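Long-range contacts in R.Ecl18kI (Enterobacter cloacae, PDB 2GB7), which recognises the double-stranded DNA sequence 5'-CCNGG-3' as a type II restriction endonuclease and cuts each strand before the first cytosine, flipping nucleotides as it binds: residues 279-283 with 296-300; 25-29 with 126-130; 173-178 with 200-205; 137-142 with 160-166. The protein carries 1 engineered substitution. One frame throughout, in Å; residues are numbered along the deposited sequence.

Contact 1: 279-283 with 296-300; sequences ILKQI and YRNRL
Ile279 meets Leu300 and Tyr296 at the apolar centre of two nearly antiparallel helices, whose short axes approach to 9.8 Å at 162°. Its CG2 branch, anti to the backbone N, lies 3.6 Å from Leu300 CD1 and also reaches the CB of Tyr296, while CD1 rests on the CB of Arg299. One turn on, Ile283 and Tyr296 point against each other, CG1 of the isoleucine 3.3 Å from CB of the tyrosine. The two methyls of Leu300 divide the work: CD1 packs on Ile279, and CD2 touches both Ile283 CD1 and Leu280 CD2, the latter pair tight at 3.4 Å. Branched aliphatic chains suit this seam because they fill it without polar ends.

Toward the polar edge lies the Tyr296 ring. Gln282 crosses it steeply, CB standing over one face 3.9 Å from the centroid in a CH-pi contact. Beyond CG the chain runs extended (chi2 170°), carrying OE1 to 2.9 Å from Tyr296 OH, which donates a weak hydrogen bond. Arg299 bonds to Val139 O and forms a salt bridge with Asp140. The two ends of the neutral Gln282 amide meet different needs, OE1 accepting from Tyr296 OH and Val141 N while NE2 donates to Asp140, and Arg299 probably balances the charge of Asp140 where the helical hairpin meets the strand.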
loop_
_atom_site.group_PDB
_atom_site.type_symbol
_atom_site.label_atom_id
_atom_site.label_comp_id
_atom_site.label_asym_id
_atom_site.label_seq_id
_atom_site.Cartn_x
_atom_site.Cartn_y
_atom_site.Cartn_z
ATOM N N ILE F 279 16.795 4.945 26.695
ATOM C CA ILE F 279 18.082 4.643 26.069
ATOM C C ILE F 279 18.477 3.187 26.335
ATOM O O ILE F 279 18.813 2.455 25.393
ATOM C CB ILE F 279 19.194 5.574 26.597
ATOM C CG1 ILE F 279 18.946 7.022 26.134
ATOM C CG2 ILE F 279 20.572 5.093 26.111
ATOM C CD1 ILE F 279 19.804 8.098 26.864
ATOM N N LEU F 280 18.409 2.774 27.609
ATOM C CA LEU F 280 18.788 1.408 28.012
ATOM C C LEU F 280 17.956 0.378 27.261
ATOM O O LEU F 280 18.466 -0.660 26.858
ATOM C CB LEU F 280 18.695 1.213 29.535
ATOM C CG LEU F 280 19.761 1.931 30.381
ATOM C CD1 LEU F 280 19.401 1.933 31.854
ATOM C CD2 LEU F 280 21.158 1.336 30.171
ATOM N N LYS F 281 16.678 0.683 27.066
ATOM C CA LYS F 281 15.769 -0.118 26.252
ATOM C C LYS F 281 16.249 -0.252 24.807
ATOM O O LYS F 281 16.229 -1.331 24.208
ATOM C CB LYS F 281 14.410 0.574 26.258
ATOM C CG LYS F 281 13.243 -0.249 25.810
ATOM C CD LYS F 281 12.359 -0.632 26.987
ATOM C CE LYS F 281 11.727 0.602 27.638
ATOM N NZ LYS F 281 10.743 0.218 28.697
ATOM N N GLN F 282 16.692 0.856 24.236
ATOM C CA GLN F 282 17.164 0.835 22.858
ATOM C C GLN F 282 18.501 0.116 22.712
ATOM O O GLN F 282 18.706 -0.590 21.732
ATOM C CB GLN F 282 17.235 2.253 22.304
ATOM C CG GLN F 282 15.851 2.871 22.140
ATOM C CD GLN F 282 15.934 4.339 21.838
ATOM O OE1 GLN F 282 16.055 4.745 20.671
ATOM N NE2 GLN F 282 15.865 5.154 22.876
ATOM N N ILE F 283 19.385 0.249 23.700
ATOM C CA ILE F 283 20.649 -0.499 23.688
ATOM C C ILE F 283 20.373 -2.011 23.651
ATOM O O ILE F 283 21.103 -2.764 22.990
ATOM C CB ILE F 283 21.568 -0.155 24.876
ATOM C CG1 ILE F 283 22.099 1.273 24.763
ATOM C CG2 ILE F 283 22.756 -1.128 24.942
ATOM C CD1 ILE F 283 22.693 1.806 26.070
ATOM N N TYR F 296 24.407 5.102 21.806
ATOM C CA TYR F 296 23.490 5.246 22.929
ATOM C C TYR F 296 24.219 5.471 24.258
ATOM O O TYR F 296 23.781 6.261 25.089
ATOM C CB TYR F 296 22.578 4.046 23.016
ATOM C CG TYR F 296 21.449 4.070 22.012
ATOM C CD1 TYR F 296 21.401 3.126 20.999
ATOM C CD2 TYR F 296 20.411 5.012 22.095
ATOM C CE1 TYR F 296 20.388 3.119 20.076
ATOM C CE2 TYR F 296 19.371 5.021 21.147
ATOM C CZ TYR F 296 19.386 4.050 20.139
ATOM O OH TYR F 296 18.395 3.931 19.175
ATOM N N ARG F 297 25.338 4.789 24.458
ATOM C CA ARG F 297 26.047 4.948 25.723
ATOM C C ARG F 297 26.647 6.351 25.855
ATOM O O ARG F 297 26.745 6.868 26.968
ATOM C CB ARG F 297 27.013 3.772 26.003
ATOM C CG ARG F 297 28.169 3.619 25.091
ATOM C CD ARG F 297 29.083 2.444 25.525
ATOM N NE ARG F 297 28.354 1.200 25.800
ATOM C CZ ARG F 297 28.941 0.016 26.002
ATOM N NH1 ARG F 297 30.265 -0.090 25.961
ATOM N NH2 ARG F 297 28.209 -1.067 26.246
ATOM N N ASN F 298 26.982 7.005 24.736
ATOM C CA ASN F 298 27.366 8.428 24.798
ATOM C C ASN F 298 26.217 9.276 25.332
ATOM O O ASN F 298 26.421 10.195 26.129
ATOM C CB ASN F 298 27.781 8.975 23.437
ATOM C CG ASN F 298 29.059 8.363 22.924
ATOM O OD1 ASN F 298 29.937 7.958 23.703
ATOM N ND2 ASN F 298 29.191 8.309 21.596
ATOM N N ARG F 299 25.004 8.961 24.893
ATOM C CA ARG F 299 23.848 9.708 25.384
ATOM C C ARG F 299 23.578 9.444 26.854
ATOM O O ARG F 299 23.226 10.356 27.581
ATOM C CB ARG F 299 22.617 9.404 24.531
ATOM C CG ARG F 299 22.755 10.053 23.163
ATOM C CD ARG F 299 21.723 9.593 22.213
ATOM N NE ARG F 299 20.359 9.850 22.680
ATOM C CZ ARG F 299 19.303 9.241 22.154
ATOM N NH1 ARG F 299 19.486 8.379 21.172
ATOM N NH2 ARG F 299 18.080 9.496 22.595
ATOM N N LEU F 300 23.723 8.192 27.273
ATOM C CA LEU F 300 23.550 7.778 28.677
ATOM C C LEU F 300 24.578 8.519 29.532
ATOM O O LEU F 300 24.261 9.086 30.571
ATOM C CB LEU F 300 23.779 6.270 28.779
ATOM C CG LEU F 300 22.933 5.373 29.674
ATOM C CD1 LEU F 300 21.444 5.712 29.583
ATOM C CD2 LEU F 300 23.165 3.925 29.273
#

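Contact 2: 25-29 with 126-130; sequences FALVY and SILEL
Phe25 and Ser126 are the closest backbone neighbours of two helices that cross at -49°, their CA atoms 5.8 Å apart; Val28 and Ile127 form the next pair. The short axes approach to 9.8 Å, a spacing that leaves room for medium-sized side chains between them. Small Ser126 suits the near end of the crossing. Its hydroxyl stands at the edge of the Phe25 ring, near the ring plane, with OG 3.3 Å from Phe25 CD1. The hydrogen bond of that oxygen goes to the backbone O of Lys122 one turn earlier, a common way for serine to satisfy its polar end inside a helix.

The packing joins helix 24-34, near the N-terminus, to the long helix 102-134, which leads into the sheet of the PDDEXK-type nuclease fold. Helix 49-77 adds Met56 against Val28 and Tyr52 against Leu130.

Val28 sits over the other helix with both branches engaged, a compact beta-branched chain that fills the buried interface. With CG1 anti to the backbone N (chi1 168°), that methyl touches Leu130 CD1 at 3.6 Å and Ile127 CG1 at 3.8 Å, while CG2 lies on the CB of Ser126. Val28 and Leu130 are directed against each other, while Ile127 lies athwart the valine. One turn on from Ser126 along its helix, Glu129 brings OE1 3.9 Å from Phe25 CE1, the ring and carboxylate planes turned 38° apart. Aromatic rings of Phe289 and Tyr286 also meet Phe25, and Val292 of helix 290-302 covers both it and Leu130.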
loop_
_atom_site.group_PDB
_atom_site.type_symbol
_atom_site.label_atom_id
_atom_site.label_comp_id
_atom_site.label_asym_id
_atom_site.label_seq_id
_atom_site.Cartn_x
_atom_site.Cartn_y
_atom_site.Cartn_z
ATOM N N PHE F 25 17.806 -4.458 9.175
ATOM C CA PHE F 25 18.776 -3.649 9.927
ATOM C C PHE F 25 20.177 -4.248 9.929
ATOM O O PHE F 25 21.169 -3.522 9.793
ATOM C CB PHE F 25 18.339 -3.403 11.364
ATOM C CG PHE F 25 19.247 -2.473 12.082
ATOM C CD1 PHE F 25 19.064 -1.096 11.978
ATOM C CD2 PHE F 25 20.328 -2.951 12.815
ATOM C CE1 PHE F 25 19.920 -0.217 12.605
ATOM C CE2 PHE F 25 21.182 -2.080 13.444
ATOM C CZ PHE F 25 20.987 -0.718 13.341
ATOM N N ALA F 26 20.266 -5.560 10.112
ATOM C CA ALA F 26 21.572 -6.226 10.059
ATOM C C ALA F 26 22.278 -5.975 8.721
ATOM O O ALA F 26 23.508 -5.792 8.686
ATOM C CB ALA F 26 21.412 -7.730 10.293
ATOM N N LEU F 27 21.520 -6.005 7.617
ATOM C CA LEU F 27 22.136 -5.799 6.290
ATOM C C LEU F 27 22.611 -4.370 6.164
ATOM O O LEU F 27 23.711 -4.103 5.690
ATOM C CB LEU F 27 21.162 -6.140 5.146
ATOM C CG LEU F 27 21.604 -5.792 3.713
ATOM C CD1 LEU F 27 22.896 -6.510 3.362
ATOM C CD2 LEU F 27 20.521 -6.123 2.654
ATOM N N VAL F 28 21.776 -3.445 6.626
ATOM C CA VAL F 28 22.148 -2.037 6.589
ATOM C C VAL F 28 23.376 -1.816 7.464
ATOM O O VAL F 28 24.303 -1.119 7.067
ATOM C CB VAL F 28 20.969 -1.114 7.038
ATOM C CG1 VAL F 28 21.479 0.311 7.279
ATOM C CG2 VAL F 28 19.836 -1.088 6.013
ATOM N N TYR F 29 23.380 -2.402 8.654
ATOM C CA TYR F 29 24.524 -2.228 9.566
ATOM C C TYR F 29 25.803 -2.829 8.973
ATOM O O TYR F 29 26.860 -2.199 9.016
ATOM C CB TYR F 29 24.218 -2.827 10.939
ATOM C CG TYR F 29 25.318 -2.595 11.959
ATOM C CD1 TYR F 29 25.293 -1.481 12.782
ATOM C CD2 TYR F 29 26.374 -3.487 12.096
ATOM C CE1 TYR F 29 26.318 -1.260 13.715
ATOM C CE2 TYR F 29 27.389 -3.294 13.027
ATOM C CZ TYR F 29 27.357 -2.183 13.839
ATOM O OH TYR F 29 28.375 -1.991 14.751
ATOM N N SER F 126 16.315 2.272 8.482
ATOM C CA SER F 126 17.569 1.936 9.160
ATOM C C SER F 126 18.693 2.825 8.650
ATOM O O SER F 126 19.550 3.273 9.408
ATOM C CB SER F 126 17.913 0.477 8.922
ATOM O OG SER F 126 16.939 -0.346 9.527
ATOM N N ILE F 127 18.702 3.045 7.340
ATOM C CA ILE F 127 19.707 3.938 6.745
ATOM C C ILE F 127 19.586 5.353 7.347
ATOM O O ILE F 127 20.590 6.013 7.693
ATOM C CB ILE F 127 19.542 3.984 5.220
ATOM C CG1 ILE F 127 19.983 2.628 4.616
ATOM C CG2 ILE F 127 20.362 5.180 4.646
ATOM C CD1 ILE F 127 19.582 2.489 3.157
ATOM N N LEU F 128 18.359 5.846 7.508
ATOM C CA LEU F 128 18.157 7.199 8.092
ATOM C C LEU F 128 18.484 7.254 9.591
ATOM O O LEU F 128 18.981 8.253 10.100
ATOM C CB LEU F 128 16.707 7.657 7.843
ATOM C CG LEU F 128 16.346 7.853 6.358
ATOM C CD1 LEU F 128 14.807 8.147 6.238
ATOM C CD2 LEU F 128 17.206 9.026 5.790
ATOM N N GLU F 129 18.228 6.137 10.276
ATOM C CA GLU F 129 18.564 6.012 11.681
ATOM C C GLU F 129 20.070 6.139 11.862
ATOM O O GLU F 129 20.551 6.956 12.671
ATOM C CB GLU F 129 18.123 4.628 12.123
ATOM C CG GLU F 129 18.352 4.327 13.541
ATOM C CD GLU F 129 17.785 2.976 13.921
ATOM O OE1 GLU F 129 17.012 2.386 13.116
ATOM O OE2 GLU F 129 18.110 2.527 15.037
ATOM N N LEU F 130 20.828 5.363 11.092
ATOM C CA LEU F 130 22.288 5.448 11.186
ATOM C C LEU F 130 22.837 6.803 10.752
ATOM O O LEU F 130 23.834 7.240 11.282
ATOM C CB LEU F 130 22.952 4.304 10.406
ATOM C CG LEU F 130 22.697 2.936 11.042
ATOM C CD1 LEU F 130 23.171 1.827 10.118
ATOM C CD2 LEU F 130 23.416 2.799 12.379
#

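Contact 3: 173-178 with 200-205; sequences KRNTML and GIREMY
Arg202 and Lys173 carry the polar part of this contact, both reaching to backbone carbonyls of the other segment. Arg202, bent at chi3 (61°), gives NH1 to Lys173 O at 2.9 Å, from above the carbonyl plane, and NH2 makes a weak bond to Thr176 O; both oxygens lie at the edge of its guanidinium. Lys173 O also accepts from Thr176 OG1 and N in the type II beta turn from Lys173 to Thr176. In return the extended Lys173 chain brings NZ 2.8 Å from the O of Gly200, which leaves helix 191-199 with positive phi. Glu203 holds Arg202 by a salt bridge, NE to OE2 at 2.8 Å.

Backbone pairing begins where Tyr205 N donates to Leu178 O at 3.0 Å. One water joins Leu178 N to Glu203 O.

Apolar contacts complete the seam of the beta-alpha-beta unit 177-207. Leu178 CD1 packs on Ile201 CG1 at 3.6 Å, and the unbranched chain of Met177, bent at chi3, lays SD over one face of the Tyr205 ring, 4.5 Å from its centroid, a Met-aromatic contact. Long cationic chains thus bridge the gap where the parallel strands have yet to pair, and Glu203 probably offsets the charge of Arg202.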
loop_
_atom_site.group_PDB
_atom_site.type_symbol
_atom_site.label_atom_id
_atom_site.label_comp_id
_atom_site.label_asym_id
_atom_site.label_seq_id
_atom_site.Cartn_x
_atom_site.Cartn_y
_atom_site.Cartn_z
ATOM N N LYS F 173 6.706 19.214 23.014
ATOM C CA LYS F 173 7.141 19.017 21.623
ATOM C C LYS F 173 7.915 20.200 21.075
ATOM O O LYS F 173 8.493 20.135 20.018
ATOM C CB LYS F 173 5.939 18.677 20.719
ATOM C CG LYS F 173 4.889 19.805 20.682
ATOM C CD LYS F 173 3.580 19.278 20.116
ATOM C CE LYS F 173 2.475 20.300 20.389
ATOM N NZ LYS F 173 1.220 19.849 19.760
ATOM N N ARG F 174 7.958 21.299 21.811
ATOM C CA ARG F 174 8.818 22.406 21.417
ATOM C C ARG F 174 10.286 21.961 21.221
ATOM O O ARG F 174 10.829 21.181 22.016
ATOM C CB ARG F 174 8.714 23.513 22.464
ATOM C CG ARG F 174 9.536 24.754 22.175
ATOM C CD ARG F 174 9.060 25.905 23.062
ATOM N NE ARG F 174 9.610 27.183 22.589
ATOM C CZ ARG F 174 8.978 27.993 21.734
ATOM N NH1 ARG F 174 7.782 27.685 21.262
ATOM N NH2 ARG F 174 9.544 29.121 21.359
ATOM N N ASN F 175 10.908 22.455 20.147
ATOM C CA ASN F 175 12.306 22.173 19.819
ATOM C C ASN F 175 12.594 20.714 19.531
ATOM O O ASN F 175 13.738 20.292 19.637
ATOM C CB ASN F 175 13.270 22.719 20.886
ATOM C CG ASN F 175 13.281 24.244 20.927
ATOM O OD1 ASN F 175 13.188 24.892 19.888
ATOM N ND2 ASN F 175 13.388 24.827 22.124
ATOM N N THR F 176 11.550 19.963 19.149
ATOM C CA THR F 176 11.741 18.587 18.710
ATOM C C THR F 176 11.644 18.468 17.181
ATOM O O THR F 176 11.226 19.414 16.453
ATOM C CB THR F 176 10.744 17.603 19.373
ATOM O OG1 THR F 176 9.422 17.927 18.933
ATOM C CG2 THR F 176 10.803 17.672 20.933
ATOM N N MET F 177 12.036 17.302 16.688
ATOM C CA MET F 177 11.887 17.039 15.248
ATOM C C MET F 177 11.394 15.614 15.107
ATOM O O MET F 177 11.882 14.721 15.807
ATOM C CB MET F 177 13.218 17.201 14.494
ATOM C CG MET F 177 13.056 16.809 13.043
ATOM S SD MET F 177 14.570 17.078 12.099
ATOM C CE MET F 177 14.741 18.768 12.424
ATOM N N LEU F 178 10.403 15.406 14.232
ATOM C CA LEU F 178 9.891 14.083 13.932
ATOM C C LEU F 178 10.104 13.793 12.476
ATOM O O LEU F 178 9.851 14.646 11.631
ATOM C CB LEU F 178 8.377 14.000 14.188
ATOM C CG LEU F 178 7.927 14.329 15.617
ATOM C CD1 LEU F 178 6.425 14.217 15.688
ATOM C CD2 LEU F 178 8.589 13.418 16.624
ATOM N N GLY F 200 -1.729 16.012 16.872
ATOM C CA GLY F 200 -1.373 17.446 17.093
ATOM C C GLY F 200 0.085 17.735 16.799
ATOM O O GLY F 200 0.649 18.722 17.280
ATOM N N ILE F 201 0.694 16.893 15.984
ATOM C CA ILE F 201 2.074 17.121 15.578
ATOM C C ILE F 201 2.201 18.510 14.950
ATOM O O ILE F 201 1.358 18.938 14.169
ATOM C CB ILE F 201 2.531 15.982 14.648
ATOM C CG1 ILE F 201 2.826 14.782 15.523
ATOM C CG2 ILE F 201 3.758 16.399 13.855
ATOM C CD1 ILE F 201 2.881 13.489 14.729
ATOM N N ARG F 202 3.227 19.262 15.370
ATOM C CA ARG F 202 3.430 20.607 14.857
ATOM C C ARG F 202 3.856 20.570 13.375
ATOM O O ARG F 202 3.310 21.264 12.538
ATOM C CB ARG F 202 4.523 21.304 15.668
ATOM C CG ARG F 202 4.748 22.750 15.235
ATOM C CD ARG F 202 5.919 23.399 16.000
ATOM N NE ARG F 202 7.166 22.663 15.745
ATOM C CZ ARG F 202 7.731 21.791 16.584
ATOM N NH1 ARG F 202 7.199 21.546 17.779
ATOM N NH2 ARG F 202 8.847 21.164 16.219
ATOM N N GLU F 203 4.813 19.704 13.080
ATOM C CA GLU F 203 5.314 19.540 11.731
ATOM C C GLU F 203 5.996 18.193 11.671
ATOM O O GLU F 203 6.529 17.700 12.669
ATOM C CB GLU F 203 6.311 20.635 11.378
ATOM C CG GLU F 203 7.498 20.695 12.314
ATOM C CD GLU F 203 8.262 22.001 12.188
ATOM O OE1 GLU F 203 8.734 22.288 11.046
ATOM O OE2 GLU F 203 8.405 22.720 13.227
ATOM N N MET F 204 5.968 17.570 10.507
ATOM C CA MET F 204 6.662 16.294 10.324
ATOM C C MET F 204 7.458 16.351 9.037
ATOM O O MET F 204 6.993 16.854 7.999
ATOM C CB MET F 204 5.691 15.092 10.301
ATOM C CG MET F 204 6.325 13.711 10.711
ATOM S SD MET F 204 5.220 12.336 10.522
ATOM C CE MET F 204 3.691 12.995 11.176
ATOM N N TYR F 205 8.642 15.789 9.104
ATOM C CA TYR F 205 9.463 15.677 7.893
ATOM C C TYR F 205 9.182 14.304 7.332
ATOM O O TYR F 205 9.223 13.320 8.070
ATOM C CB TYR F 205 10.933 15.779 8.257
ATOM C CG TYR F 205 11.269 17.195 8.716
ATOM C CD1 TYR F 205 11.888 18.077 7.851
ATOM C CD2 TYR F 205 10.894 17.629 9.986
ATOM C CE1 TYR F 205 12.181 19.382 8.246
ATOM C CE2 TYR F 205 11.125 18.919 10.377
ATOM C CZ TYR F 205 11.789 19.789 9.503
ATOM O OH TYR F 205 12.079 21.075 9.908
HETATM O O HOH W 1 8.967 17.935 13.806
#

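Contact 4: 137-142 with 160-166; sequences IPVDVQ and DLVMPGV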
loop_
_atom_site.group_PDB
_atom_site.type_symbol
_atom_site.label_atom_id
_atom_site.label_comp_id
_atom_site.label_asym_id
_atom_site.label_seq_id
_atom_site.Cartn_x
_atom_site.Cartn_y
_atom_site.Cartn_z
ATOM N N ILE F 137 23.289 13.178 16.396
ATOM C CA ILE F 137 22.054 13.848 16.795
ATOM C C ILE F 137 21.274 12.866 17.664
ATOM O O ILE F 137 21.135 11.727 17.291
ATOM C CB ILE F 137 21.272 14.306 15.551
ATOM C CG1 ILE F 137 22.065 15.398 14.818
ATOM C CG2 ILE F 137 19.864 14.829 15.916
ATOM C CD1 ILE F 137 21.521 15.779 13.446
ATOM N N PRO F 138 20.778 13.327 18.841
ATOM C CA PRO F 138 20.007 12.423 19.717
ATOM C C PRO F 138 18.663 12.113 19.124
ATOM O O PRO F 138 17.907 13.032 18.848
ATOM C CB PRO F 138 19.816 13.246 20.991
ATOM C CG PRO F 138 19.929 14.696 20.560
ATOM C CD PRO F 138 20.916 14.680 19.392
ATOM N N VAL F 139 18.395 10.823 18.929
ATOM C CA VAL F 139 17.098 10.350 18.477
ATOM C C VAL F 139 16.700 9.087 19.217
ATOM O O VAL F 139 17.546 8.255 19.614
ATOM C CB VAL F 139 17.028 10.065 16.958
ATOM C CG1 VAL F 139 17.252 11.338 16.147
ATOM C CG2 VAL F 139 18.034 8.928 16.556
ATOM N N ASP F 140 15.401 8.975 19.432
ATOM C CA ASP F 140 14.807 7.715 19.785
ATOM C C ASP F 140 14.234 7.115 18.529
ATOM O O ASP F 140 13.675 7.817 17.678
ATOM C CB ASP F 140 13.708 7.867 20.835
ATOM C CG ASP F 140 14.262 8.063 22.239
ATOM O OD1 ASP F 140 15.500 8.024 22.419
ATOM O OD2 ASP F 140 13.461 8.301 23.175
ATOM N N VAL F 141 14.369 5.802 18.434
ATOM C CA VAL F 141 13.904 5.060 17.295
ATOM C C VAL F 141 12.643 4.325 17.747
ATOM O O VAL F 141 12.699 3.443 18.602
ATOM C CB VAL F 141 14.970 4.053 16.834
ATOM C CG1 VAL F 141 14.486 3.251 15.610
ATOM C CG2 VAL F 141 16.284 4.777 16.559
ATOM N N GLN F 142 11.500 4.719 17.200
ATOM C CA GLN F 142 10.218 4.131 17.606
ATOM C C GLN F 142 10.148 2.589 17.550
ATOM O O GLN F 142 9.472 1.970 18.371
ATOM C CB GLN F 142 9.060 4.903 16.969
ATOM C CG GLN F 142 8.838 6.279 17.611
ATOM C CD GLN F 142 7.917 6.246 18.825
ATOM O OE1 GLN F 142 7.408 7.283 19.248
ATOM N NE2 GLN F 142 7.704 5.061 19.395
ATOM N N ASP F 160 9.250 7.534 12.567
ATOM C CA ASP F 160 10.392 6.634 12.724
ATOM C C ASP F 160 11.411 7.126 13.736
ATOM O O ASP F 160 11.952 6.325 14.498
ATOM C CB ASP F 160 11.070 6.463 11.390
ATOM C CG ASP F 160 10.192 5.710 10.422
ATOM O OD1 ASP F 160 9.567 4.677 10.827
ATOM O OD2 ASP F 160 10.056 6.171 9.277
ATOM N N LEU F 161 11.688 8.429 13.702
ATOM C CA LEU F 161 12.706 9.027 14.576
ATOM C C LEU F 161 12.165 10.237 15.289
ATOM O O LEU F 161 11.452 11.037 14.699
ATOM C CB LEU F 161 13.897 9.475 13.751
ATOM C CG LEU F 161 14.560 8.367 12.936
ATOM C CD1 LEU F 161 15.497 8.910 11.903
ATOM C CD2 LEU F 161 15.235 7.329 13.845
ATOM N N VAL F 162 12.512 10.346 16.565
ATOM C CA VAL F 162 12.068 11.440 17.403
ATOM C C VAL F 162 13.306 12.091 18.029
ATOM O O VAL F 162 14.032 11.446 18.784
ATOM C CB VAL F 162 11.195 10.929 18.546
ATOM C CG1 VAL F 162 10.722 12.094 19.429
ATOM C CG2 VAL F 162 9.983 10.087 18.022
ATOM N N MET F 163 13.535 13.354 17.716
ATOM C CA MET F 163 14.701 14.092 18.220
ATOM C C MET F 163 14.165 15.074 19.261
ATOM O O MET F 163 13.324 15.917 18.932
ATOM C CB MET F 163 15.329 14.854 17.046
ATOM C CG MET F 163 16.728 15.412 17.227
ATOM S SD MET F 163 16.855 16.655 18.546
ATOM C CE MET F 163 15.847 17.966 17.886
ATOM N N PRO F 164 14.709 15.051 20.493
ATOM C CA PRO F 164 15.809 14.219 20.999
ATOM C C PRO F 164 15.393 12.901 21.600
ATOM O O PRO F 164 16.244 12.032 21.877
ATOM C CB PRO F 164 16.433 15.123 22.067
ATOM C CG PRO F 164 15.186 15.788 22.710
ATOM C CD PRO F 164 14.272 16.050 21.494
ATOM N N GLY F 165 14.106 12.718 21.852
ATOM C CA GLY F 165 13.698 11.474 22.446
ATOM C C GLY F 165 12.227 11.532 22.730
ATOM O O GLY F 165 11.646 12.626 22.776
ATOM N N VAL F 166 11.632 10.355 22.929
ATOM C CA VAL F 166 10.199 10.280 23.274
ATOM C C VAL F 166 9.843 10.918 24.629
ATOM O O VAL F 166 8.794 11.528 24.751
ATOM C CB VAL F 166 9.629 8.835 23.181
ATOM C CG1 VAL F 166 9.717 8.352 21.741
ATOM C CG2 VAL F 166 10.374 7.874 24.104
#
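Asp140 and Val162 form an antiparallel hydrogen-bonded pair, Asp140 N to Val162 O at 2.9 Å with the return bond from Val162 N to Asp140 O. Gln142 N also bonds to Asp160 O at 3.2 Å. On one face of the sheet Val141 and Leu161 run alongside each other, CG2 of the valine 3.9 Å from CD2 of the leucine, beta-branched and leucine chains that fill a buried layer. On the other, the Asp140 carboxylate crosses to the start of helix 166-171, where OD2 takes the N-H of Val166 at 2.8 Å from above its plane. Gly165, at the N-cap, lets the carboxylate come close, OD2 being 3.3 Å from its CA.

At the far end, after the cis peptide before Pro164, Pro138 CG packs on Pro164 CB at 3.8 Å. Met163, bent at chi2 (-62°), folds its CG against Pro138 O and, tightly, Ile137 CG2.

The C-terminal helices position Asp140: Ser278 bonds OD2, and they grip the other oxygen too. A classic beta bulge places Asp160 and Leu161 together opposite Ile179. Strand 161-163 is flanked by strands 140-141 and 177-181, with helix 102-134 against Leu161 and helix 248-259 against Met163.

Overall arrangement
Along the chain contact 2 closes first, then contacts 4, 3 and 1 follow in series. Contacts 3 and 4 share the mixed sheet, their centres about 11 Å apart, because strands 161-163 and 177-181 are neighbours in it. Contact 1 lies about 12 Å from contact 4, centre to centre, and touches it, so the C-terminal helices 269-285 and 290-302 are joined to strand 140-141, outermost in this chain's sheet. Contact 2, about 15 Å from contact 4 between centres, reaches it through helix 102-134, which precedes that strand. Contact 4 thus links the nuclease sheet to both helical packings, and comes within about 5 Å of the bound DNA at its nearest atom.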